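Phage tail sheath protein (Desulfitobacterium hafniense, PDB 3HXL) probably serves as a building block of the contractile tail sheath of a Myoviridae-type phage or prophage. Local coordinates at residues 72-77 against 266-271; 132-135 against 140-143; 190-195 against 217-222; 419-424 against 430-435. All coordinates share one frame; numbering follows the deposited sequence.

Overall arrangement
Following the chain from the N terminus, helix 73-78 opens contact 1, whose partner, helix 263-276, comes nearly 190 residues later. Contacts 2 and 3 are both nested inside that long loop, one after the other. Contact 2 closes the short hairpin 132-135/140-143 in the beta-sandwich domain, its centre about 33 Å from that of contact 1. Contact 3 then joins two helices of the subtilisin-like domain, 190-195 and 217-222. Contact 4 (419-424/430-435) follows in series, closing a hairpin with five residues between its segments in the C-terminal domain. Contacts 2 and 4 lie on opposite sides of the chain's centre, about 63 Å between centres, whereas contact 1 ties the Gp18 domain III N-terminal region to the subtilisin-like domain.

Contact 1: residues 72-77 against 266-271; sequences LRLINE and ATAWVA
Two helices packed beside the mixed central sheet meet here, with L74 and E77 of helix 73-78 facing A268 and W269 of helix 263-276. The short segments run nearly parallel, crossing at -23° with axes 8.2 Å apart. A268 points at the other helix: its CB lies 3.6 Å from L74 O, and L74 CD2 comes to 4.3 Å from the same CB. On the sheet side, M38 of strand 35-40 touches both L74 and A268. One turn on, E77 CB sits 4.1 Å from A268 CB, and E77 O reaches 3.7 Å from W269 CA. A water lies between E77 O and W269 O, close enough to hydrogen-bond to either. With CG beside the backbone N (chi1 -59°) and a second bend at chi2, the E77 carboxylate folds back over its own helix. There OE2 takes a salt bridge from R73 NH1 at 3.0 Å, met from above the carboxylate plane, while OE1 is bound by Y288 and K80. The W269 indole stacks on Y288, and its NE1 bonds to D289. Buried carboxylate charge is thus shared among several donors, probably favouring its ionised form, while the A268 methyl and W269 backbone meet the carbonyls of L74 and E77 directly.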
loop_
_atom_site.group_PDB
_atom_site.type_symbol
_atom_site.label_atom_id
_atom_site.label_comp_id
_atom_site.label_asym_id
_atom_site.label_seq_id
_atom_site.Cartn_x
_atom_site.Cartn_y
_atom_site.Cartn_z
ATOM N N LEU A 72 -13.353 5.700 -5.818
ATOM C CA LEU A 72 -12.412 5.059 -4.902
ATOM C C LEU A 72 -12.090 3.620 -5.271
ATOM O O LEU A 72 -11.560 2.865 -4.458
ATOM C CB LEU A 72 -12.939 5.126 -3.466
ATOM C CG LEU A 72 -13.166 6.530 -2.883
ATOM C CD1 LEU A 72 -13.651 6.396 -1.447
ATOM C CD2 LEU A 72 -11.872 7.345 -2.931
ATOM N N ARG A 73 -12.399 3.251 -6.505
ATOM C CA ARG A 73 -12.142 1.903 -6.991
ATOM C C ARG A 73 -10.771 1.316 -6.618
ATOM O O ARG A 73 -10.696 0.198 -6.107
ATOM C CB ARG A 73 -12.321 1.863 -8.515
ATOM C CG ARG A 73 -11.780 0.595 -9.158
ATOM C CD ARG A 73 -12.531 -0.634 -8.662
ATOM N NE ARG A 73 -13.879 -0.695 -9.216
ATOM C CZ ARG A 73 -14.789 -1.600 -8.872
ATOM N NH1 ARG A 73 -14.502 -2.527 -7.965
ATOM N NH2 ARG A 73 -15.985 -1.575 -9.437
ATOM N N LEU A 74 -9.687 2.056 -6.860
ATOM C CA LEU A 74 -8.350 1.538 -6.557
ATOM C C LEU A 74 -8.121 1.266 -5.077
ATOM O O LEU A 74 -7.402 0.331 -4.709
ATOM C CB LEU A 74 -7.270 2.497 -7.075
ATOM C CG LEU A 74 -7.341 2.806 -8.575
ATOM C CD1 LEU A 74 -6.164 3.699 -8.980
ATOM C CD2 LEU A 74 -7.320 1.514 -9.361
ATOM N N ILE A 75 -8.726 2.085 -4.224
ATOM C CA ILE A 75 -8.589 1.902 -2.790
ATOM C C ILE A 75 -9.309 0.602 -2.419
ATOM O O ILE A 75 -8.810 -0.202 -1.635
ATOM C CB ILE A 75 -9.193 3.109 -2.039
ATOM C CG1 ILE A 75 -8.330 4.348 -2.315
ATOM C CG2 ILE A 75 -9.260 2.832 -0.537
ATOM C CD1 ILE A 75 -8.889 5.635 -1.767
ATOM N N ASN A 76 -10.479 0.403 -3.014
ATOM C CA ASN A 76 -11.273 -0.795 -2.774
ATOM C C ASN A 76 -10.468 -2.032 -3.193
ATOM O O ASN A 76 -10.353 -2.990 -2.431
ATOM C CB ASN A 76 -12.593 -0.698 -3.558
ATOM C CG ASN A 76 -13.484 -1.922 -3.377
ATOM O OD1 ASN A 76 -13.540 -2.805 -4.242
ATOM N ND2 ASN A 76 -14.172 -1.984 -2.251
ATOM N N GLU A 77 -9.884 -1.999 -4.387
ATOM C CA GLU A 77 -9.110 -3.132 -4.882
ATOM C C GLU A 77 -7.870 -3.456 -4.050
ATOM O O GLU A 77 -7.589 -4.621 -3.780
ATOM C CB GLU A 77 -8.709 -2.897 -6.344
ATOM C CG GLU A 77 -9.904 -2.698 -7.270
ATOM C CD GLU A 77 -10.919 -3.832 -7.157
ATOM O OE1 GLU A 77 -10.607 -4.962 -7.590
ATOM O OE2 GLU A 77 -12.025 -3.591 -6.627
ATOM N N ALA A 266 -5.008 -2.633 -12.284
ATOM C CA ALA A 266 -4.793 -3.942 -11.679
ATOM C C ALA A 266 -3.607 -3.972 -10.711
ATOM O O ALA A 266 -3.524 -4.858 -9.863
ATOM C CB ALA A 266 -4.611 -4.995 -12.775
ATOM N N THR A 267 -2.696 -3.004 -10.821
ATOM C CA THR A 267 -1.549 -2.963 -9.921
ATOM C C THR A 267 -2.007 -2.820 -8.471
ATOM O O THR A 267 -1.324 -3.273 -7.557
ATOM C CB THR A 267 -0.580 -1.780 -10.237
ATOM O OG1 THR A 267 -1.253 -0.532 -10.031
ATOM C CG2 THR A 267 -0.079 -1.859 -11.680
ATOM N N ALA A 268 -3.162 -2.194 -8.269
ATOM C CA ALA A 268 -3.698 -1.989 -6.921
ATOM C C ALA A 268 -3.931 -3.327 -6.222
ATOM O O ALA A 268 -3.433 -3.554 -5.115
ATOM C CB ALA A 268 -5.010 -1.200 -6.992
ATOM N N TRP A 269 -4.699 -4.206 -6.861
ATOM C CA TRP A 269 -4.970 -5.522 -6.279
ATOM C C TRP A 269 -3.694 -6.347 -6.169
ATOM O O TRP A 269 -3.446 -6.991 -5.148
ATOM C CB TRP A 269 -5.983 -6.297 -7.125
ATOM C CG TRP A 269 -6.327 -7.644 -6.546
ATOM C CD1 TRP A 269 -7.313 -7.919 -5.641
ATOM C CD2 TRP A 269 -5.664 -8.885 -6.807
ATOM N NE1 TRP A 269 -7.311 -9.257 -5.325
ATOM C CE2 TRP A 269 -6.312 -9.877 -6.031
ATOM C CE3 TRP A 269 -4.594 -9.262 -7.631
ATOM C CZ2 TRP A 269 -5.914 -11.218 -6.039
ATOM C CZ3 TRP A 269 -4.198 -10.603 -7.641
ATOM C CH2 TRP A 269 -4.865 -11.565 -6.852
ATOM N N VAL A 270 -2.880 -6.340 -7.221
ATOM C CA VAL A 270 -1.647 -7.120 -7.189
ATOM C C VAL A 270 -0.753 -6.714 -6.018
ATOM O O VAL A 270 -0.176 -7.572 -5.342
ATOM C CB VAL A 270 -0.858 -6.997 -8.513
ATOM C CG1 VAL A 270 0.447 -7.787 -8.425
ATOM C CG2 VAL A 270 -1.700 -7.527 -9.655
ATOM N N ALA A 271 -0.651 -5.410 -5.774
ATOM C CA ALA A 271 0.167 -4.892 -4.680
ATOM C C ALA A 271 -0.437 -5.299 -3.341
ATOM O O ALA A 271 0.279 -5.688 -2.419
ATOM C CB ALA A 271 0.255 -3.374 -4.773
HETATM O O HOH W 1 -5.757 -6.640 -2.940
#

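Contact 2: residues 132-135 against 140-143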
loop_
_atom_site.group_PDB
_atom_site.type_symbol
_atom_site.label_atom_id
_atom_site.label_comp_id
_atom_site.label_asym_id
_atom_site.label_seq_id
_atom_site.Cartn_x
_atom_site.Cartn_y
_atom_site.Cartn_z
ATOM N N ASP A 132 -31.859 28.322 9.020
ATOM C CA ASP A 132 -31.431 26.933 8.992
ATOM C C ASP A 132 -30.442 26.818 7.842
ATOM O O ASP A 132 -30.835 26.860 6.675
ATOM C CB ASP A 132 -32.617 25.990 8.761
ATOM C CG ASP A 132 -33.526 25.883 9.972
ATOM O OD1 ASP A 132 -33.011 25.784 11.106
ATOM O OD2 ASP A 132 -34.760 25.884 9.790
ATOM N N VAL A 133 -29.158 26.702 8.171
ATOM C CA VAL A 133 -28.121 26.586 7.151
ATOM C C VAL A 133 -27.767 25.117 6.963
ATOM O O VAL A 133 -27.190 24.481 7.846
ATOM C CB VAL A 133 -26.850 27.373 7.545
ATOM C CG1 VAL A 133 -25.833 27.326 6.409
ATOM C CG2 VAL A 133 -27.217 28.809 7.867
ATOM N N SER A 134 -28.127 24.581 5.806
ATOM C CA SER A 134 -27.860 23.184 5.526
ATOM C C SER A 134 -26.826 22.999 4.427
ATOM O O SER A 134 -26.747 23.786 3.478
ATOM C CB SER A 134 -29.167 22.478 5.155
ATOM O OG SER A 134 -30.075 22.516 6.243
ATOM N N THR A 135 -26.020 21.956 4.578
ATOM C CA THR A 135 -24.991 21.631 3.604
ATOM C C THR A 135 -25.431 20.351 2.906
ATOM O O THR A 135 -25.611 19.311 3.545
ATOM C CB THR A 135 -23.623 21.398 4.288
ATOM O OG1 THR A 135 -23.274 22.556 5.052
ATOM C CG2 THR A 135 -22.540 21.143 3.249
ATOM N N ALA A 140 -28.217 15.362 -0.894
ATOM C CA ALA A 140 -28.483 14.870 0.450
ATOM C C ALA A 140 -27.934 15.817 1.517
ATOM O O ALA A 140 -26.773 16.228 1.465
ATOM C CB ALA A 140 -27.878 13.483 0.623
ATOM N N GLU A 141 -28.778 16.157 2.487
ATOM C CA GLU A 141 -28.373 17.043 3.570
ATOM C C GLU A 141 -27.543 16.269 4.584
ATOM O O GLU A 141 -28.043 15.344 5.224
ATOM C CB GLU A 141 -29.604 17.632 4.258
ATOM C CG GLU A 141 -29.293 18.444 5.506
ATOM C CD GLU A 141 -30.544 18.966 6.179
ATOM O OE1 GLU A 141 -31.229 19.821 5.576
ATOM O OE2 GLU A 141 -30.844 18.516 7.305
ATOM N N LEU A 142 -26.277 16.651 4.730
ATOM C CA LEU A 142 -25.388 15.973 5.666
ATOM C C LEU A 142 -25.089 16.813 6.906
ATOM O O LEU A 142 -24.453 16.336 7.840
ATOM C CB LEU A 142 -24.083 15.585 4.966
ATOM C CG LEU A 142 -24.234 14.734 3.700
ATOM C CD1 LEU A 142 -22.861 14.418 3.128
ATOM C CD2 LEU A 142 -24.985 13.449 4.023
ATOM N N ASP A 143 -25.544 18.064 6.909
ATOM C CA ASP A 143 -25.350 18.945 8.058
ATOM C C ASP A 143 -26.412 20.039 8.057
ATOM O O ASP A 143 -26.839 20.505 7.000
ATOM C CB ASP A 143 -23.953 19.589 8.047
ATOM C CG ASP A 143 -23.665 20.386 9.319
ATOM O OD1 ASP A 143 -23.771 19.812 10.428
ATOM O OD2 ASP A 143 -23.325 21.587 9.219
HETATM O O HOH W 2 -24.638 23.259 7.250
#
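E141 holds its CG anti to the backbone N (chi1 173°) and continues extended through chi2, so its carboxylate runs back across the hairpin to S134. The serine swings OG to the side of its own backbone N (chi1 -62°) and meets that carboxylate, with S134 OG 3.0 Å from E141 OE1, though the serine's one proton may go to another acceptor instead. The backbones of strands 131-137 and 140-147 are joined more firmly. T135 N donates to D143 O at 2.9 Å, the donor tilted out of the carbonyl plane. L142 N donates in return to T135 O at 3.0 Å, almost straight on to the carbonyl. Since L142 and D143 both face T135, the pairing is a classic beta bulge, and the two short segments diverge strongly, with 110° between their directions. D143 O also receives a CA-H...O contact from S134 CA at 3.2 Å. On the face of T135 and D143, whose CB atoms lie 4.2 Å apart, a water is gripped three ways: it donates to V133 O and to D143 OD2, and accepts from T135 OG1 at 2.7 Å. Q145 and N156 also bind D143 OD2. Beyond, V133 and T135 pack on F161 and V159 of strand 159-162, toward the interior of the beta-sandwich domain. The bulge is consistent with the segments' divergence at this edge strand (within the chain) while both backbone bonds to T135 are kept, and the water links a buried carbonyl and hydroxyl to a carboxylate with amide donors of its own.

Contact 3: residues 190-195 against 217-222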
loop_
_atom_site.group_PDB
_atom_site.type_symbol
_atom_site.label_atom_id
_atom_site.label_comp_id
_atom_site.label_asym_id
_atom_site.label_seq_id
_atom_site.Cartn_x
_atom_site.Cartn_y
_atom_site.Cartn_z
ATOM N N ASP A 190 7.656 13.661 -3.850
ATOM C CA ASP A 190 7.254 13.980 -2.491
ATOM C C ASP A 190 6.684 12.706 -1.858
ATOM O O ASP A 190 6.959 12.396 -0.700
ATOM C CB ASP A 190 6.192 15.090 -2.491
ATOM C CG ASP A 190 6.626 16.322 -3.276
ATOM O OD1 ASP A 190 7.838 16.612 -3.308
ATOM O OD2 ASP A 190 5.752 17.010 -3.849
ATOM N N TYR A 191 5.889 11.970 -2.630
ATOM C CA TYR A 191 5.295 10.718 -2.152
ATOM C C TYR A 191 6.375 9.752 -1.677
ATOM O O TYR A 191 6.368 9.321 -0.529
ATOM C CB TYR A 191 4.489 10.039 -3.266
ATOM C CG TYR A 191 4.135 8.587 -2.966
ATOM C CD1 TYR A 191 3.291 8.254 -1.900
ATOM C CD2 TYR A 191 4.657 7.547 -3.738
ATOM C CE1 TYR A 191 2.976 6.918 -1.612
ATOM C CE2 TYR A 191 4.347 6.213 -3.457
ATOM C CZ TYR A 191 3.508 5.910 -2.398
ATOM O OH TYR A 191 3.194 4.595 -2.135
ATOM N N LEU A 192 7.297 9.412 -2.574
ATOM C CA LEU A 192 8.369 8.475 -2.243
ATOM C C LEU A 192 9.123 8.870 -0.983
ATOM O O LEU A 192 9.473 8.019 -0.169
ATOM C CB LEU A 192 9.347 8.350 -3.415
ATOM C CG LEU A 192 8.757 7.706 -4.673
ATOM C CD1 LEU A 192 9.764 7.738 -5.804
ATOM C CD2 LEU A 192 8.351 6.265 -4.354
ATOM N N ALA A 193 9.376 10.162 -0.818
ATOM C CA ALA A 193 10.092 10.625 0.360
ATOM C C ALA A 193 9.264 10.356 1.611
ATOM O O ALA A 193 9.790 9.925 2.630
ATOM C CB ALA A 193 10.391 12.115 0.237
ATOM N N ALA A 194 7.964 10.607 1.526
ATOM C CA ALA A 194 7.078 10.407 2.668
ATOM C C ALA A 194 6.877 8.937 3.015
ATOM O O ALA A 194 6.867 8.566 4.186
ATOM C CB ALA A 194 5.733 11.057 2.397
ATOM N N VAL A 195 6.710 8.098 1.999
ATOM C CA VAL A 195 6.491 6.680 2.248
ATOM C C VAL A 195 7.737 5.989 2.789
ATOM O O VAL A 195 7.645 5.045 3.577
ATOM C CB VAL A 195 6.025 5.946 0.968
ATOM C CG1 VAL A 195 7.171 5.845 -0.038
ATOM C CG2 VAL A 195 5.500 4.568 1.334
ATOM N N THR A 217 11.343 2.015 -10.040
ATOM C CA THR A 217 12.243 0.863 -10.133
ATOM C C THR A 217 13.549 1.188 -9.410
ATOM O O THR A 217 14.067 0.366 -8.658
ATOM C CB THR A 217 12.534 0.498 -11.609
ATOM O OG1 THR A 217 11.314 0.100 -12.250
ATOM C CG2 THR A 217 13.535 -0.654 -11.697
ATOM N N ALA A 218 14.073 2.394 -9.629
ATOM C CA ALA A 218 15.307 2.808 -8.973
ATOM C C ALA A 218 15.072 2.904 -7.466
ATOM O O ALA A 218 15.921 2.513 -6.660
ATOM C CB ALA A 218 15.779 4.162 -9.523
ATOM N N PHE A 219 13.912 3.436 -7.097
ATOM C CA PHE A 219 13.529 3.589 -5.698
ATOM C C PHE A 219 13.584 2.228 -5.005
ATOM O O PHE A 219 14.160 2.093 -3.926
ATOM C CB PHE A 219 12.111 4.163 -5.613
ATOM C CG PHE A 219 11.597 4.328 -4.210
ATOM C CD1 PHE A 219 12.042 5.371 -3.406
ATOM C CD2 PHE A 219 10.656 3.434 -3.693
ATOM C CE1 PHE A 219 11.560 5.527 -2.106
ATOM C CE2 PHE A 219 10.167 3.580 -2.395
ATOM C CZ PHE A 219 10.617 4.628 -1.599
ATOM N N ALA A 220 12.990 1.221 -5.636
ATOM C CA ALA A 220 12.972 -0.126 -5.075
ATOM C C ALA A 220 14.383 -0.671 -4.864
ATOM O O ALA A 220 14.689 -1.241 -3.816
ATOM C CB ALA A 220 12.180 -1.058 -5.989
ATOM N N LYS A 221 15.247 -0.492 -5.860
ATOM C CA LYS A 221 16.619 -0.989 -5.764
ATOM C C LYS A 221 17.384 -0.339 -4.620
ATOM O O LYS A 221 18.149 -1.006 -3.912
ATOM C CB LYS A 221 17.373 -0.740 -7.076
ATOM C CG LYS A 221 16.864 -1.530 -8.274
ATOM C CD LYS A 221 17.639 -1.153 -9.542
ATOM C CE LYS A 221 17.162 -1.933 -10.762
ATOM N NZ LYS A 221 17.790 -1.437 -12.029
ATOM N N ARG A 222 17.173 0.962 -4.435
ATOM C CA ARG A 222 17.865 1.689 -3.380
ATOM C C ARG A 222 17.432 1.217 -1.998
ATOM O O ARG A 222 18.269 0.896 -1.148
ATOM C CB ARG A 222 17.625 3.199 -3.514
ATOM C CG ARG A 222 18.380 4.020 -2.475
ATOM C CD ARG A 222 18.410 5.498 -2.844
ATOM N NE ARG A 222 17.068 6.069 -2.985
ATOM C CZ ARG A 222 16.258 6.356 -1.971
ATOM N NH1 ARG A 222 15.062 6.873 -2.212
ATOM N NH2 ARG A 222 16.643 6.134 -0.720
#
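Helices 185-195 and 210-227 approach with L192 CA and F219 CA 7.9 Å apart, a spacing bridged by side chains rather than by backbone. The second of them is the helix of a beta-alpha-beta crossover in the subtilisin-like domain, joining the parallel neighbours 202-204 and 232-236; the first sits beside strand 35-40 of the same sheet, where V195 rests on S37. F219 reaches across the gap: its CG is anti to the backbone N (chi1 178°), which carries the ring out to the other helix. L192 comes from the opposite direction, and the two side chains slide past one another. The leucine's CB and CD1 lie near the CD1 side of the ring, CB being 3.8 Å from F219 CE1. At the far end of the ring V195 closes in, its CG1 4.0 Å from F219 CZ; that methyl stands between the backbone N and the carbonyl carbon (chi1 71°), and it approaches the ring obliquely. F216 and T215, from the helix of F219, also touch L192, and F200 and M50 border V195; the three touching side chains, L192, V195 and F219, are apolar and buried. The CH-pi contact at its heart is almost perfectly centred: L192 CD2 lies 3.6 Å from the centroid of the F219 ring, only 6° off the normal.

Contact 4: residues 419-424 against 430-435; sequences EAYAWP and KIYVRV
Y432 OH donates to E419 OE2 at 2.6 Å, using the anti lone pair of the carboxylate, whose plane stands 85° from the tyrosine ring. R434 NH2 adds a bond to the same hydroxyl at 3.0 Å, in the guanidinium plane, and makes a long, weak salt bridge to E419 OE2 at 3.6 Å. This trio lies along one face of the antiparallel hairpin 415-422/431-438, held by backbone bonds between A420 and V433 and between A422 and I431, the shortest being I431 N to A422 O at 2.7 Å. Farther along that face K430 bends at chi3, which sets its NZ over the Y421 ring, 4.1 Å from the centroid: a cation-pi contact. Nearer the backbone of the same side chain, K430 CG makes a CH-pi contact over the W423 indole, 3.3 Å from the centroid of the six-membered ring; K397 also makes a cation-pi contact with W423. On the other face A420, A422, I431 and V433 gather, and I431 CD1 packs 3.6 Å from P424 CG. The hairpin is thus two-sided: an apolar face that meets V346 and L350 of helix 344-364 through I431, and a polar one where R434 faces E419 and the Y432 hydroxyl, and the K430 ammonium sits over the Y421 ring.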
loop_
_atom_site.group_PDB
_atom_site.type_symbol
_atom_site.label_atom_id
_atom_site.label_comp_id
_atom_site.label_asym_id
_atom_site.label_seq_id
_atom_site.Cartn_x
_atom_site.Cartn_y
_atom_site.Cartn_z
ATOM N N GLU A 419 26.344 -17.285 8.972
ATOM C CA GLU A 419 26.164 -17.961 7.693
ATOM C C GLU A 419 25.104 -19.045 7.855
ATOM O O GLU A 419 25.135 -19.814 8.813
ATOM C CB GLU A 419 27.479 -18.594 7.228
ATOM C CG GLU A 419 28.550 -17.597 6.798
ATOM C CD GLU A 419 29.761 -18.276 6.177
ATOM O OE1 GLU A 419 30.447 -19.042 6.885
ATOM O OE2 GLU A 419 30.024 -18.048 4.979
ATOM N N ALA A 420 24.164 -19.104 6.917
ATOM C CA ALA A 420 23.110 -20.105 6.990
ATOM C C ALA A 420 22.635 -20.539 5.612
ATOM O O ALA A 420 22.907 -19.881 4.607
ATOM C CB ALA A 420 21.933 -19.552 7.780
ATOM N N TYR A 421 21.932 -21.661 5.579
ATOM C CA TYR A 421 21.358 -22.166 4.343
ATOM C C TYR A 421 19.869 -22.269 4.557
ATOM O O TYR A 421 19.411 -22.888 5.515
ATOM C CB TYR A 421 21.916 -23.539 3.980
ATOM C CG TYR A 421 23.255 -23.470 3.300
ATOM C CD1 TYR A 421 23.430 -22.716 2.139
ATOM C CD2 TYR A 421 24.354 -24.155 3.818
ATOM C CE1 TYR A 421 24.667 -22.644 1.512
ATOM C CE2 TYR A 421 25.595 -24.090 3.198
ATOM C CZ TYR A 421 25.744 -23.332 2.047
ATOM O OH TYR A 421 26.970 -23.267 1.431
ATOM N N ALA A 422 19.117 -21.632 3.669
ATOM C CA ALA A 422 17.666 -21.654 3.741
ATOM C C ALA A 422 17.163 -22.251 2.441
ATOM O O ALA A 422 17.618 -21.875 1.360
ATOM C CB ALA A 422 17.128 -20.248 3.914
ATOM N N TRP A 423 16.227 -23.184 2.550
ATOM C CA TRP A 423 15.673 -23.833 1.374
ATOM C C TRP A 423 14.190 -23.499 1.244
ATOM O O TRP A 423 13.352 -24.108 1.907
ATOM C CB TRP A 423 15.847 -25.347 1.492
ATOM C CG TRP A 423 16.138 -26.022 0.199
ATOM C CD1 TRP A 423 15.571 -25.754 -1.013
ATOM C CD2 TRP A 423 17.051 -27.102 -0.013
ATOM N NE1 TRP A 423 16.076 -26.600 -1.970
ATOM C CE2 TRP A 423 16.988 -27.437 -1.385
ATOM C CE3 TRP A 423 17.921 -27.819 0.820
ATOM C CZ2 TRP A 423 17.757 -28.464 -1.941
ATOM C CZ3 TRP A 423 18.688 -28.841 0.266
ATOM C CH2 TRP A 423 18.601 -29.151 -1.103
ATOM N N PRO A 424 13.846 -22.511 0.400
ATOM C CA PRO A 424 12.441 -22.130 0.212
ATOM C C PRO A 424 11.657 -23.318 -0.336
ATOM O O PRO A 424 12.167 -24.064 -1.169
ATOM C CB PRO A 424 12.524 -20.991 -0.802
ATOM C CG PRO A 424 13.853 -20.379 -0.511
ATOM C CD PRO A 424 14.735 -21.595 -0.334
ATOM N N LYS A 430 19.117 -24.688 -2.504
ATOM C CA LYS A 430 19.337 -23.985 -1.241
ATOM C C LYS A 430 19.815 -22.561 -1.486
ATOM O O LYS A 430 20.436 -22.275 -2.506
ATOM C CB LYS A 430 20.393 -24.710 -0.397
ATOM C CG LYS A 430 20.475 -26.212 -0.628
ATOM C CD LYS A 430 21.481 -26.882 0.309
ATOM C CE LYS A 430 22.904 -26.372 0.101
ATOM N NZ LYS A 430 23.858 -27.063 1.013
ATOM N N ILE A 431 19.530 -21.669 -0.543
ATOM C CA ILE A 431 19.965 -20.286 -0.667
ATOM C C ILE A 431 20.908 -19.936 0.481
ATOM O O ILE A 431 20.621 -20.225 1.642
ATOM C CB ILE A 431 18.765 -19.318 -0.665
ATOM C CG1 ILE A 431 17.928 -19.537 -1.932
ATOM C CG2 ILE A 431 19.257 -17.870 -0.597
ATOM C CD1 ILE A 431 16.671 -18.706 -1.996
ATOM N N TYR A 432 22.041 -19.334 0.132
ATOM C CA TYR A 432 23.052 -18.922 1.100
ATOM C C TYR A 432 22.662 -17.576 1.702
ATOM O O TYR A 432 22.328 -16.636 0.983
ATOM C CB TYR A 432 24.415 -18.809 0.408
ATOM C CG TYR A 432 25.504 -18.187 1.254
ATOM C CD1 TYR A 432 26.013 -18.845 2.375
ATOM C CD2 TYR A 432 26.023 -16.932 0.934
ATOM C CE1 TYR A 432 27.015 -18.263 3.158
ATOM C CE2 TYR A 432 27.019 -16.341 1.707
ATOM C CZ TYR A 432 27.511 -17.010 2.816
ATOM O OH TYR A 432 28.494 -16.418 3.578
ATOM N N VAL A 433 22.702 -17.498 3.025
ATOM C CA VAL A 433 22.348 -16.279 3.743
ATOM C C VAL A 433 23.541 -15.839 4.579
ATOM O O VAL A 433 24.016 -16.586 5.437
ATOM C CB VAL A 433 21.149 -16.518 4.684
ATOM C CG1 VAL A 433 20.794 -15.234 5.422
ATOM C CG2 VAL A 433 19.967 -17.027 3.893
ATOM N N ARG A 434 24.027 -14.631 4.321
ATOM C CA ARG A 434 25.168 -14.103 5.054
ATOM C C ARG A 434 24.751 -12.851 5.807
ATOM O O ARG A 434 24.259 -11.892 5.207
ATOM C CB ARG A 434 26.309 -13.768 4.088
ATOM C CG ARG A 434 27.553 -13.204 4.756
ATOM C CD ARG A 434 28.529 -12.654 3.718
ATOM N NE ARG A 434 29.813 -12.281 4.306
ATOM C CZ ARG A 434 30.683 -13.151 4.811
ATOM N NH1 ARG A 434 31.828 -12.724 5.328
ATOM N NH2 ARG A 434 30.412 -14.448 4.793
ATOM N N VAL A 435 24.940 -12.870 7.122
ATOM C CA VAL A 435 24.591 -11.734 7.963
ATOM C C VAL A 435 25.839 -11.125 8.582
ATOM O O VAL A 435 26.657 -11.827 9.180
ATOM C CB VAL A 435 23.645 -12.137 9.119
ATOM C CG1 VAL A 435 23.221 -10.895 9.895
ATOM C CG2 VAL A 435 22.434 -12.868 8.577
#